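Local coordinates for purine-binding protein BAB2_0673 (Brucella melitensis biovar Abortus, PDB 3S99) that binds adenine, probably also other purines such as guanine, and may serve as the substrate-binding component of an ABC-type uptake system, at residues 139-144 with 174-179; 150-155 with 209-214; 50-55 with 255-260. One frame throughout, in Å; residues are numbered along the deposited sequence.

Overall arrangement
Starting at the N terminus, helix 42-57 offers residues 50-55, whose partner, 255-260, comes some 200 residues later; interaction 3 therefore closes the longest loop, and both other contacts lie within it. That loop takes the chain into the second lobe and back again. There, interactions 1 and 2 cross, since the order along the chain is 139-144, 150-155, 174-179 and 209-214. Interaction 1 joins helix 132-146 to the end of helix 161-175 and the turn after it, interaction 2 pairs two strands of the second lobe's sheet, and their centres lie about 12 Å apart. Interaction 3, with its centre about 33 Å from that of interaction 2, ties together two helices on the other side of the chain's centre.

Interaction 1: residues 139-144 with 174-179; sequences QGVIAA and AQSVNP
The amide of Asn178 is the one flat side-chain group to reach across this contact, and it does so through water. Its ND2 donates to a water 2.9 Å away, which in turn donates to Ala144 O, while OD1 accepts from the backbone N of Asp180. With CG anti to the backbone N (chi1 177°), the amide is carried away from that N, with ND2 toward the water. The setting is a three-layer alpha/beta lobe of the periplasmic binding protein type: helix 132-146 and the end of helix 161-175 lie on the same side of the sheet and meet here.

Where the helices come nearest, the packing is between small residues. Gly140 has no CB to hold the backbones apart, and its CA lies only 4.2 Å from the CA of Ala174. Its carbonyl, already engaged by Ala144 N, also receives a CA-H...O contact from Ala174, with 3.2 Å between Gly140 O and Ala174 CA.

One turn further on, the methyl of Ala144 fits into the turn that ends the second helix, its CB touching Val177 CB at 3.5 Å and lying beside the CB atoms of Ala174 and Asn178. The Val141 and Val177 side chains cross at about a right angle, with CG1 of Val141 against CG2 of Val177. Beside this pair, Ser176 OG, which bonds to Gly173 O, lies 3.8 Å from Val141 CG2. The closest approach to the Ala144 methyl is Ala174 O, 3.3 Å from CB, a carbonyl oxygen shared by the backbone N-H groups of Val177 and Asn178.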
ATOM      1  N   GLN A 139       1.726   2.499  12.554  1.00 13.77           N
ATOM      2  CA  GLN A 139       0.366   2.925  12.825  1.00 13.68           C
ATOM      3  C   GLN A 139      -0.256   2.130  13.967  1.00 14.84           C
ATOM      4  O   GLN A 139      -1.088   2.652  14.706  1.00 16.07           O
ATOM      5  CB  GLN A 139      -0.499   2.859  11.526  1.00 13.64           C
ATOM      6  CG  GLN A 139       0.047   3.801  10.468  1.00 12.27           C
ATOM      7  CD  GLN A 139      -0.760   3.969   9.190  1.00 13.50           C
ATOM      8  OE1 GLN A 139      -0.608   4.993   8.531  1.00 13.28           O
ATOM      9  NE2 GLN A 139      -1.570   2.968   8.805  1.00 11.26           N
ATOM     10  N   GLY A 140       0.091   0.856  14.090  1.00 14.24           N
ATOM     11  CA  GLY A 140      -0.467   0.024  15.138  1.00 14.61           C
ATOM     12  C   GLY A 140       0.020   0.506  16.493  1.00 15.55           C
ATOM     13  O   GLY A 140      -0.756   0.606  17.453  1.00 15.82           O
ATOM     14  N   VAL A 141       1.309   0.834  16.564  1.00 15.75           N
ATOM     15  CA  VAL A 141       1.885   1.397  17.787  1.00 16.12           C
ATOM     16  C   VAL A 141       1.100   2.657  18.174  1.00 17.29           C
ATOM     17  O   VAL A 141       0.690   2.820  19.324  1.00 17.89           O
ATOM     18  CB  VAL A 141       3.373   1.712  17.613  1.00 16.07           C
ATOM     19  CG1 VAL A 141       3.898   2.499  18.819  1.00 15.02           C
ATOM     20  CG2 VAL A 141       4.172   0.401  17.412  1.00 14.31           C
ATOM     21  N   ILE A 142       0.892   3.542  17.208  1.00 18.25           N
ATOM     22  CA  ILE A 142       0.194   4.806  17.461  1.00 18.57           C
ATOM     23  C   ILE A 142      -1.231   4.521  17.900  1.00 19.03           C
ATOM     24  O   ILE A 142      -1.710   5.111  18.864  1.00 19.33           O
ATOM     25  CB  ILE A 142       0.173   5.735  16.208  1.00 18.60           C
ATOM     26  CG1 ILE A 142       1.610   6.202  15.842  1.00 20.17           C
ATOM     27  CG2 ILE A 142      -0.704   6.930  16.461  1.00 18.36           C
ATOM     28  CD1 ILE A 142       1.784   6.641  14.357  1.00 16.59           C
ATOM     29  N   ALA A 143      -1.901   3.616  17.190  1.00 18.09           N
ATOM     30  CA  ALA A 143      -3.275   3.291  17.479  1.00 18.95           C
ATOM     31  C   ALA A 143      -3.446   2.804  18.913  1.00 18.68           C
ATOM     32  O   ALA A 143      -4.382   3.202  19.594  1.00 19.69           O
ATOM     33  CB  ALA A 143      -3.813   2.256  16.499  1.00 18.21           C
ATOM     34  N   ALA A 144      -2.544   1.944  19.361  1.00 17.87           N
ATOM     35  CA  ALA A 144      -2.599   1.420  20.731  1.00 17.82           C
ATOM     36  C   ALA A 144      -2.324   2.485  21.801  1.00 18.14           C
ATOM     37  O   ALA A 144      -2.893   2.420  22.889  1.00 17.38           O
ATOM     38  CB  ALA A 144      -1.680   0.256  20.886  1.00 16.73           C
ATOM     39  N   ALA A 174       0.235  -2.715  17.421  1.00 15.53           N
ATOM     40  CA  ALA A 174      -0.669  -2.381  18.529  1.00 15.76           C
ATOM     41  C   ALA A 174      -0.372  -3.235  19.760  1.00 16.43           C
ATOM     42  O   ALA A 174      -0.349  -2.720  20.880  1.00 15.98           O
ATOM     43  CB  ALA A 174      -2.106  -2.546  18.117  1.00 15.27           C
ATOM     44  N   GLN A 175      -0.164  -4.535  19.544  1.00 16.59           N
ATOM     45  CA  GLN A 175       0.081  -5.468  20.627  1.00 17.73           C
ATOM     46  C   GLN A 175       1.409  -5.268  21.325  1.00 18.39           C
ATOM     47  O   GLN A 175       1.583  -5.809  22.394  1.00 19.33           O
ATOM     48  CB  GLN A 175       0.001  -6.926  20.151  1.00 18.88           C
ATOM     49  CG  GLN A 175      -1.387  -7.395  19.778  1.00 16.98           C
ATOM     50  CD  GLN A 175      -1.392  -8.790  19.148  1.00 20.74           C
ATOM     51  OE1 GLN A 175      -0.345  -9.296  18.682  1.00 18.17           O
ATOM     52  NE2 GLN A 175      -2.562  -9.433  19.156  1.00 17.40           N
ATOM     53  N   SER A 176       2.326  -4.477  20.757  1.00 17.98           N
ATOM     54  CA  SER A 176       3.548  -4.113  21.468  1.00 18.14           C
ATOM     55  C   SER A 176       3.313  -2.993  22.475  1.00 18.45           C
ATOM     56  O   SER A 176       4.256  -2.558  23.135  1.00 18.97           O
ATOM     57  CB  SER A 176       4.615  -3.629  20.490  1.00 17.96           C
ATOM     58  OG  SER A 176       4.264  -2.367  19.995  1.00 15.53           O
ATOM     59  N   VAL A 177       2.085  -2.493  22.533  1.00 17.84           N
ATOM     60  CA  VAL A 177       1.654  -1.517  23.536  1.00 17.38           C
ATOM     61  C   VAL A 177       0.497  -2.081  24.366  1.00 17.04           C
ATOM     62  O   VAL A 177       0.591  -2.144  25.600  1.00 17.04           O
ATOM     63  CB  VAL A 177       1.204  -0.221  22.879  1.00 17.21           C
ATOM     64  CG1 VAL A 177       0.691   0.747  23.930  1.00 17.78           C
ATOM     65  CG2 VAL A 177       2.389   0.375  22.072  1.00 17.05           C
ATOM     66  N   ASN A 178      -0.585  -2.443  23.690  1.00 16.12           N
ATOM     67  CA  ASN A 178      -1.775  -2.969  24.332  1.00 16.78           C
ATOM     68  C   ASN A 178      -2.014  -4.430  23.856  1.00 18.20           C
ATOM     69  O   ASN A 178      -2.428  -4.665  22.721  1.00 17.32           O
ATOM     70  CB  ASN A 178      -2.955  -2.064  24.018  1.00 16.99           C
ATOM     71  CG  ASN A 178      -4.270  -2.576  24.586  1.00 17.74           C
ATOM     72  OD1 ASN A 178      -4.329  -3.655  25.208  1.00 19.86           O
ATOM     73  ND2 ASN A 178      -5.341  -1.791  24.392  1.00 18.22           N
ATOM     74  N   PRO A 179      -1.704  -5.422  24.714  1.00 20.36           N
ATOM     75  CA  PRO A 179      -1.805  -6.816  24.265  1.00 21.42           C
ATOM     76  C   PRO A 179      -3.225  -7.191  23.902  1.00 22.86           C
ATOM     77  O   PRO A 179      -3.443  -8.172  23.178  1.00 23.90           O
ATOM     78  CB  PRO A 179      -1.385  -7.611  25.495  1.00 22.55           C
ATOM     79  CG  PRO A 179      -1.757  -6.689  26.668  1.00 21.90           C
ATOM     80  CD  PRO A 179      -1.385  -5.326  26.158  1.00 20.85           C
TER
HETATM   81  O   HOH W   1      -5.001   0.906  23.296  1.00 16.09           O

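Interaction 2: residues 150-155 with 209-214; sequences GIAGYI and VDIITQ
The Tyr154 ring and the Thr213 methyl face each other across two neighbouring parallel strands. CG2 of Thr213 stands over one face of the Tyr154 ring, 3.7 Å from its centroid and displaced toward the CD2 rim, in a CH-pi contact. With OG1 anti to the backbone N (chi1 -167°), CG2 falls between the backbone N and the carbonyl carbon and is turned to the ring. Phe170 of helix 161-175 meets the same tyrosine edge-to-face, so the ring is packed between sheet and helix layer. Ala152 and Ile211 lie on this side of the sheet as well.

On the other side, Ile155 and Gln214 stand abreast, CB to CB at 3.9 Å. The glutamine chain then leads away, and its NE2 is held by the carbonyls of Thr216 and Ser218. Gly153 adds no side chain to this face, and Val209 closes over its backbone, with CB 3.5 Å from Gly153 N and both methyls nearly as close. Val209 CG1 also reaches back to Ile151 CG2, the two side chains crossing at about a right angle.

Three backbone bonds run in parallel-strand register from Gly153 onward: Gly153 N donates to Ile211 O at 2.7 Å, Thr213 N to Gly153 O, and Ile155 N to Thr213 O. At the start of the pairing, Asp210 N donates to Ile151 O at 3.2 Å; its OD1 bonds to Ser147 OG and OD2 to the backbone N of Lys149. The chemistry implies a strand pair held by backbone bonds and covered on both faces by mostly apolar side chains; Asp217 of the adenine site follows three residues after Gln214.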
ATOM      1  N   GLY A 150      -9.142   0.697  22.933  1.00 21.99           N
ATOM      2  CA  GLY A 150      -8.335  -0.377  22.387  1.00 21.19           C
ATOM      3  C   GLY A 150      -8.996  -1.093  21.209  1.00 20.62           C
ATOM      4  O   GLY A 150      -8.823  -2.296  21.033  1.00 18.96           O
ATOM      5  N   ILE A 151      -9.760  -0.356  20.406  1.00 20.89           N
ATOM      6  CA  ILE A 151     -10.408  -0.935  19.218  1.00 21.52           C
ATOM      7  C   ILE A 151     -10.282  -0.035  18.000  1.00 20.85           C
ATOM      8  O   ILE A 151     -10.696   1.136  18.046  1.00 20.58           O
ATOM      9  CB  ILE A 151     -11.927  -1.141  19.393  1.00 23.24           C
ATOM     10  CG1 ILE A 151     -12.271  -1.825  20.721  1.00 26.17           C
ATOM     11  CG2 ILE A 151     -12.479  -1.951  18.196  1.00 24.99           C
ATOM     12  CD1 ILE A 151     -13.708  -1.545  21.230  1.00 28.56           C
ATOM     13  N   ALA A 152      -9.777  -0.611  16.903  1.00 19.22           N
ATOM     14  CA  ALA A 152      -9.697   0.050  15.621  1.00 19.27           C
ATOM     15  C   ALA A 152     -10.653  -0.563  14.591  1.00 19.08           C
ATOM     16  O   ALA A 152     -10.895  -1.757  14.580  1.00 21.17           O
ATOM     17  CB  ALA A 152      -8.279   0.008  15.090  1.00 17.49           C
ATOM     18  N   GLY A 153     -11.208   0.271  13.739  1.00 18.34           N
ATOM     19  CA  GLY A 153     -11.937  -0.196  12.554  1.00 19.23           C
ATOM     20  C   GLY A 153     -11.018  -0.337  11.372  1.00 17.76           C
ATOM     21  O   GLY A 153     -10.256   0.565  11.054  1.00 17.73           O
ATOM     22  N   TYR A 154     -11.067  -1.478  10.714  1.00 18.17           N
ATOM     23  CA  TYR A 154     -10.163  -1.727   9.594  1.00 17.49           C
ATOM     24  C   TYR A 154     -10.981  -2.008   8.344  1.00 17.87           C
ATOM     25  O   TYR A 154     -11.777  -2.941   8.306  1.00 19.17           O
ATOM     26  CB  TYR A 154      -9.249  -2.895   9.934  1.00 16.92           C
ATOM     27  CG  TYR A 154      -7.892  -2.872   9.271  1.00 16.75           C
ATOM     28  CD1 TYR A 154      -7.752  -2.987   7.885  1.00 15.24           C
ATOM     29  CD2 TYR A 154      -6.725  -2.824  10.045  1.00 17.78           C
ATOM     30  CE1 TYR A 154      -6.465  -2.955   7.285  1.00 16.95           C
ATOM     31  CE2 TYR A 154      -5.454  -2.799   9.456  1.00 17.68           C
ATOM     32  CZ  TYR A 154      -5.339  -2.874   8.073  1.00 16.31           C
ATOM     33  OH  TYR A 154      -4.080  -2.894   7.499  1.00 16.27           O
ATOM     34  N   ILE A 155     -10.790  -1.186   7.327  1.00 18.09           N
ATOM     35  CA  ILE A 155     -11.568  -1.294   6.079  1.00 18.11           C
ATOM     36  C   ILE A 155     -10.705  -2.037   5.060  1.00 18.47           C
ATOM     37  O   ILE A 155      -9.746  -1.481   4.523  1.00 18.16           O
ATOM     38  CB  ILE A 155     -11.988   0.061   5.563  1.00 17.99           C
ATOM     39  CG1 ILE A 155     -12.843   0.750   6.616  1.00 17.40           C
ATOM     40  CG2 ILE A 155     -12.760  -0.062   4.200  1.00 16.88           C
ATOM     41  CD1 ILE A 155     -13.154   2.204   6.323  1.00 17.29           C
ATOM     42  N   VAL A 209     -15.800   1.785  17.312  1.00 28.77           N
ATOM     43  CA  VAL A 209     -14.332   1.868  17.169  1.00 26.70           C
ATOM     44  C   VAL A 209     -13.916   3.317  17.356  1.00 26.37           C
ATOM     45  O   VAL A 209     -14.686   4.209  17.059  1.00 25.67           O
ATOM     46  CB  VAL A 209     -13.784   1.351  15.809  1.00 25.77           C
ATOM     47  CG1 VAL A 209     -14.317  -0.070  15.499  1.00 24.98           C
ATOM     48  CG2 VAL A 209     -14.059   2.341  14.670  1.00 23.49           C
ATOM     49  N   ASP A 210     -12.709   3.558  17.855  1.00 25.91           N
ATOM     50  CA  ASP A 210     -12.279   4.944  17.994  1.00 26.06           C
ATOM     51  C   ASP A 210     -11.039   5.307  17.165  1.00 24.58           C
ATOM     52  O   ASP A 210     -10.532   6.424  17.265  1.00 24.82           O
ATOM     53  CB  ASP A 210     -12.203   5.340  19.483  1.00 27.50           C
ATOM     54  CG  ASP A 210     -11.198   4.525  20.274  1.00 28.31           C
ATOM     55  OD1 ASP A 210     -10.470   3.710  19.678  1.00 26.48           O
ATOM     56  OD2 ASP A 210     -11.133   4.716  21.501  1.00 27.99           O
ATOM     57  N   ILE A 211     -10.607   4.382  16.297  1.00 23.13           N
ATOM     58  CA  ILE A 211      -9.582   4.628  15.278  1.00 21.52           C
ATOM     59  C   ILE A 211     -10.039   4.002  13.945  1.00 20.53           C
ATOM     60  O   ILE A 211     -10.620   2.924  13.945  1.00 20.64           O
ATOM     61  CB  ILE A 211      -8.187   4.010  15.689  1.00 21.23           C
ATOM     62  CG1 ILE A 211      -7.667   4.613  17.010  1.00 22.89           C
ATOM     63  CG2 ILE A 211      -7.127   4.244  14.593  1.00 19.68           C
ATOM     64  CD1 ILE A 211      -6.920   5.948  16.848  1.00 22.86           C
ATOM     65  N   ILE A 212      -9.793   4.676  12.822  1.00 19.63           N
ATOM     66  CA  ILE A 212     -10.131   4.143  11.479  1.00 18.53           C
ATOM     67  C   ILE A 212      -8.877   4.010  10.635  1.00 17.29           C
ATOM     68  O   ILE A 212      -8.000   4.887  10.620  1.00 16.18           O
ATOM     69  CB  ILE A 212     -11.149   5.018  10.737  1.00 19.32           C
ATOM     70  CG1 ILE A 212     -12.546   4.892  11.359  1.00 19.94           C
ATOM     71  CG2 ILE A 212     -11.190   4.663   9.247  1.00 19.79           C
ATOM     72  CD1 ILE A 212     -13.170   3.479  11.312  1.00 19.49           C
ATOM     73  N   THR A 213      -8.771   2.888   9.959  1.00 16.65           N
ATOM     74  CA  THR A 213      -7.698   2.685   9.033  1.00 16.48           C
ATOM     75  C   THR A 213      -8.195   1.816   7.898  1.00 16.62           C
ATOM     76  O   THR A 213      -9.200   1.088   8.048  1.00 17.06           O
ATOM     77  CB  THR A 213      -6.500   1.980   9.746  1.00 16.42           C
ATOM     78  OG1 THR A 213      -5.338   2.056   8.907  1.00 16.17           O
ATOM     79  CG2 THR A 213      -6.833   0.561  10.019  1.00 14.61           C
ATOM     80  N   GLN A 214      -7.459   1.812   6.802  1.00 15.96           N
ATOM     81  CA  GLN A 214      -7.946   1.154   5.570  1.00 16.73           C
ATOM     82  C   GLN A 214      -6.861   0.585   4.680  1.00 15.68           C
ATOM     83  O   GLN A 214      -5.716   1.022   4.738  1.00 15.49           O
ATOM     84  CB  GLN A 214      -8.759   2.136   4.732  1.00 17.26           C
ATOM     85  CG  GLN A 214      -7.883   3.132   3.985  1.00 17.42           C
ATOM     86  CD  GLN A 214      -8.656   4.270   3.423  1.00 19.65           C
ATOM     87  OE1 GLN A 214      -9.424   4.934   4.143  1.00 21.40           O
ATOM     88  NE2 GLN A 214      -8.448   4.544   2.134  1.00 18.39           N
TER

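Interaction 3: residues 50-55 with 255-260; sequences RKELVE and WGPYYI
Leu53 and Ile260 form the apolar centre of a helix-helix contact in this two-lobed alpha/beta fold of the periplasmic binding protein type. Helix 42-57 follows the first strand of the N-terminal sheet; helix 256-268 lies between strand 247-253 of the second sheet and strand 275-278 of the first, and so carries the chain back to the first lobe. The short segments approach to 8.4 Å between axes and cross at -51°.

Of the apolar contacts, the main one is made by Ile260, which lies along the neighbouring helix: its CG1 is 3.8 Å from Leu53 CA, and CD1 extends over the carbonyl of Glu52. Leu53 answers with CD1, brought against Ile260 CA and Tyr259 O by a CG anti to the backbone N (chi1 172°). It also packs on Val29 and Phe31 of the sheet.

Aromatic contacts flank this centre. The backbone N of Arg50 lies at the edge of the Tyr259 ring, 4.3 Å from CD2, and Trp255 CB sits over one of the ring's faces. Two bonds, to Tyr128 OH and His46 ND1, hold the Tyr259 hydroxyl and restrict the ring; the nearest atoms of its side chain and that of Trp42, an adenine-binding residue, are about 7 Å apart. The Arg50 guanidinium turns elsewhere, to a salt bridge with Asp47.

Polar contact across the helices runs through one water. The extended Glu52 chain brings its carboxylate to the first turn of helix 256-268, where the positive end of the helix dipole would be expected to favour the negative charge. Glu52 OE1 accepts from the water at 2.7 Å. That water accepts in turn from Gly256 N at 3.1 Å. Besides this bridge, Glu52 OE1 rests 3.3 Å from Gly256 CA.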
ATOM      1  N   ARG A  50       3.943  10.069 -11.513  1.00 16.57           N
ATOM      2  CA  ARG A  50       4.036  10.350 -12.953  1.00 16.88           C
ATOM      3  C   ARG A  50       4.457  11.811 -13.176  1.00 18.64           C
ATOM      4  O   ARG A  50       5.328  12.087 -13.984  1.00 17.31           O
ATOM      5  CB  ARG A  50       2.722  10.093 -13.657  1.00 16.68           C
ATOM      6  CG  ARG A  50       2.753  10.266 -15.148  1.00 16.07           C
ATOM      7  CD  ARG A  50       1.339  10.163 -15.783  1.00 16.57           C
ATOM      8  NE  ARG A  50       0.431  11.175 -15.219  1.00 17.34           N
ATOM      9  CZ  ARG A  50       0.444  12.476 -15.501  1.00 20.22           C
ATOM     10  NH1 ARG A  50       1.288  12.990 -16.392  1.00 18.71           N
ATOM     11  NH2 ARG A  50      -0.420  13.286 -14.886  1.00 23.59           N
ATOM     12  N   LYS A  51       3.815  12.729 -12.458  1.00 20.02           N
ATOM     13  CA  LYS A  51       4.150  14.154 -12.558  1.00 22.69           C
ATOM     14  C   LYS A  51       5.586  14.481 -12.152  1.00 22.59           C
ATOM     15  O   LYS A  51       6.210  15.342 -12.762  1.00 24.55           O
ATOM     16  CB  LYS A  51       3.170  14.980 -11.738  1.00 23.43           C
ATOM     17  CG  LYS A  51       1.772  15.014 -12.344  1.00 25.84           C
ATOM     18  CD  LYS A  51       0.811  15.767 -11.401  1.00 30.01           C
ATOM     19  CE  LYS A  51      -0.521  16.072 -12.054  1.00 31.32           C
ATOM     20  NZ  LYS A  51      -1.427  16.632 -11.018  1.00 34.25           N
ATOM     21  N   GLU A  52       6.102  13.784 -11.142  1.00 23.50           N
ATOM     22  CA  GLU A  52       7.513  13.905 -10.742  1.00 24.28           C
ATOM     23  C   GLU A  52       8.437  13.474 -11.880  1.00 24.28           C
ATOM     24  O   GLU A  52       9.424  14.151 -12.201  1.00 25.04           O
ATOM     25  CB  GLU A  52       7.789  13.114  -9.472  1.00 23.61           C
ATOM     26  CG  GLU A  52       7.160  13.768  -8.264  1.00 27.00           C
ATOM     27  CD  GLU A  52       7.216  12.955  -6.966  1.00 27.48           C
ATOM     28  OE1 GLU A  52       7.865  11.910  -6.889  1.00 27.06           O
ATOM     29  OE2 GLU A  52       6.606  13.406  -5.980  1.00 34.42           O
ATOM     30  N   LEU A  53       8.077  12.377 -12.531  1.00 23.14           N
ATOM     31  CA  LEU A  53       8.804  11.933 -13.721  1.00 22.92           C
ATOM     32  C   LEU A  53       8.828  13.028 -14.790  1.00 24.12           C
ATOM     33  O   LEU A  53       9.895  13.343 -15.339  1.00 24.06           O
ATOM     34  CB  LEU A  53       8.159  10.663 -14.281  1.00 21.77           C
ATOM     35  CG  LEU A  53       8.636  10.143 -15.625  1.00 22.26           C
ATOM     36  CD1 LEU A  53      10.143   9.810 -15.550  1.00 19.30           C
ATOM     37  CD2 LEU A  53       7.759   8.916 -16.042  1.00 19.94           C
ATOM     38  N   VAL A  54       7.662  13.613 -15.096  1.00 23.79           N
ATOM     39  CA  VAL A  54       7.592  14.617 -16.167  1.00 24.37           C
ATOM     40  C   VAL A  54       8.446  15.846 -15.802  1.00 25.85           C
ATOM     41  O   VAL A  54       9.101  16.431 -16.659  1.00 27.13           O
ATOM     42  CB  VAL A  54       6.113  15.036 -16.489  1.00 24.28           C
ATOM     43  CG1 VAL A  54       6.042  16.312 -17.392  1.00 25.58           C
ATOM     44  CG2 VAL A  54       5.329  13.852 -17.135  1.00 23.52           C
ATOM     45  N   GLU A  55       8.424  16.233 -14.536  1.00 26.89           N
ATOM     46  CA  GLU A  55       9.206  17.357 -14.072  1.00 28.90           C
ATOM     47  C   GLU A  55      10.704  17.076 -14.187  1.00 29.20           C
ATOM     48  O   GLU A  55      11.444  17.953 -14.600  1.00 30.11           O
ATOM     49  CB  GLU A  55       8.836  17.733 -12.636  1.00 29.66           C
ATOM     50  CG  GLU A  55       9.621  18.919 -12.058  1.00 33.88           C
ATOM     51  CD  GLU A  55       9.414  20.199 -12.836  1.00 40.89           C
ATOM     52  OE1 GLU A  55       8.271  20.429 -13.311  1.00 43.56           O
ATOM     53  OE2 GLU A  55      10.395  20.985 -12.966  1.00 46.82           O
ATOM     54  N   TRP A 255       6.747   6.583  -5.159  1.00 16.72           N
ATOM     55  CA  TRP A 255       7.071   5.917  -6.410  1.00 16.44           C
ATOM     56  C   TRP A 255       7.981   6.739  -7.313  1.00 16.28           C
ATOM     57  O   TRP A 255       8.608   6.208  -8.219  1.00 15.58           O
ATOM     58  CB  TRP A 255       5.808   5.563  -7.164  1.00 15.76           C
ATOM     59  CG  TRP A 255       4.727   4.842  -6.386  1.00 15.66           C
ATOM     60  CD1 TRP A 255       3.502   5.337  -6.062  1.00 16.64           C
ATOM     61  CD2 TRP A 255       4.761   3.498  -5.875  1.00 14.98           C
ATOM     62  NE1 TRP A 255       2.760   4.380  -5.413  1.00 15.85           N
ATOM     63  CE2 TRP A 255       3.528   3.255  -5.262  1.00 15.11           C
ATOM     64  CE3 TRP A 255       5.741   2.489  -5.837  1.00 14.23           C
ATOM     65  CZ2 TRP A 255       3.224   2.037  -4.671  1.00 15.35           C
ATOM     66  CZ3 TRP A 255       5.440   1.306  -5.254  1.00 14.90           C
ATOM     67  CH2 TRP A 255       4.204   1.077  -4.666  1.00 14.63           C
ATOM     68  N   GLY A 256       8.048   8.043  -7.087  1.00 17.04           N
ATOM     69  CA  GLY A 256       8.677   8.955  -8.058  1.00 17.30           C
ATOM     70  C   GLY A 256      10.127   8.664  -8.396  1.00 17.22           C
ATOM     71  O   GLY A 256      10.476   8.576  -9.565  1.00 18.06           O
ATOM     72  N   PRO A 257      10.980   8.523  -7.375  1.00 17.51           N
ATOM     73  CA  PRO A 257      12.377   8.205  -7.671  1.00 17.79           C
ATOM     74  C   PRO A 257      12.537   6.904  -8.441  1.00 17.06           C
ATOM     75  O   PRO A 257      13.363   6.824  -9.337  1.00 18.52           O
ATOM     76  CB  PRO A 257      13.022   8.139  -6.276  1.00 18.22           C
ATOM     77  CG  PRO A 257      12.162   9.161  -5.439  1.00 18.86           C
ATOM     78  CD  PRO A 257      10.761   8.886  -5.954  1.00 17.43           C
ATOM     79  N   TYR A 258      11.709   5.909  -8.138  1.00 15.99           N
ATOM     80  CA  TYR A 258      11.755   4.634  -8.841  1.00 15.31           C
ATOM     81  C   TYR A 258      11.354   4.814 -10.307  1.00 14.82           C
ATOM     82  O   TYR A 258      12.042   4.342 -11.228  1.00 15.33           O
ATOM     83  CB  TYR A 258      10.839   3.596  -8.142  1.00 14.96           C
ATOM     84  CG  TYR A 258      10.881   2.247  -8.842  1.00 14.29           C
ATOM     85  CD1 TYR A 258      12.001   1.428  -8.719  1.00 16.76           C
ATOM     86  CD2 TYR A 258       9.847   1.816  -9.648  1.00 16.03           C
ATOM     87  CE1 TYR A 258      12.099   0.220  -9.378  1.00 17.31           C
ATOM     88  CE2 TYR A 258       9.928   0.574 -10.325  1.00 14.67           C
ATOM     89  CZ  TYR A 258      11.067  -0.205 -10.190  1.00 14.65           C
ATOM     90  OH  TYR A 258      11.202  -1.420 -10.806  1.00 15.02           O
ATOM     91  N   TYR A 259      10.273   5.545 -10.542  1.00 14.38           N
ATOM     92  CA  TYR A 259       9.808   5.782 -11.915  1.00 14.14           C
ATOM     93  C   TYR A 259      10.857   6.542 -12.729  1.00 15.02           C
ATOM     94  O   TYR A 259      11.098   6.249 -13.882  1.00 14.61           O
ATOM     95  CB  TYR A 259       8.478   6.546 -11.901  1.00 14.20           C
ATOM     96  CG  TYR A 259       7.290   5.725 -11.393  1.00 14.54           C
ATOM     97  CD1 TYR A 259       7.413   4.357 -11.113  1.00 13.66           C
ATOM     98  CD2 TYR A 259       6.042   6.310 -11.227  1.00 15.99           C
ATOM     99  CE1 TYR A 259       6.342   3.613 -10.672  1.00 14.13           C
ATOM    100  CE2 TYR A 259       4.938   5.549 -10.787  1.00 14.04           C
ATOM    101  CZ  TYR A 259       5.103   4.215 -10.522  1.00 14.94           C
ATOM    102  OH  TYR A 259       4.050   3.464 -10.101  1.00 13.05           O
ATOM    103  N   ILE A 260      11.484   7.530 -12.117  1.00 16.80           N
ATOM    104  CA  ILE A 260      12.530   8.280 -12.802  1.00 17.44           C
ATOM    105  C   ILE A 260      13.705   7.341 -13.136  1.00 18.38           C
ATOM    106  O   ILE A 260      14.176   7.337 -14.264  1.00 19.48           O
ATOM    107  CB  ILE A 260      12.963   9.489 -11.957  1.00 18.12           C
ATOM    108  CG1 ILE A 260      11.836  10.540 -11.941  1.00 19.65           C
ATOM    109  CG2 ILE A 260      14.295  10.107 -12.504  1.00 19.30           C
ATOM    110  CD1 ILE A 260      11.876  11.512 -10.785  1.00 20.09           C
TER
HETATM  111  O   HOH W   2       7.070  10.079  -5.022  1.00 27.61           O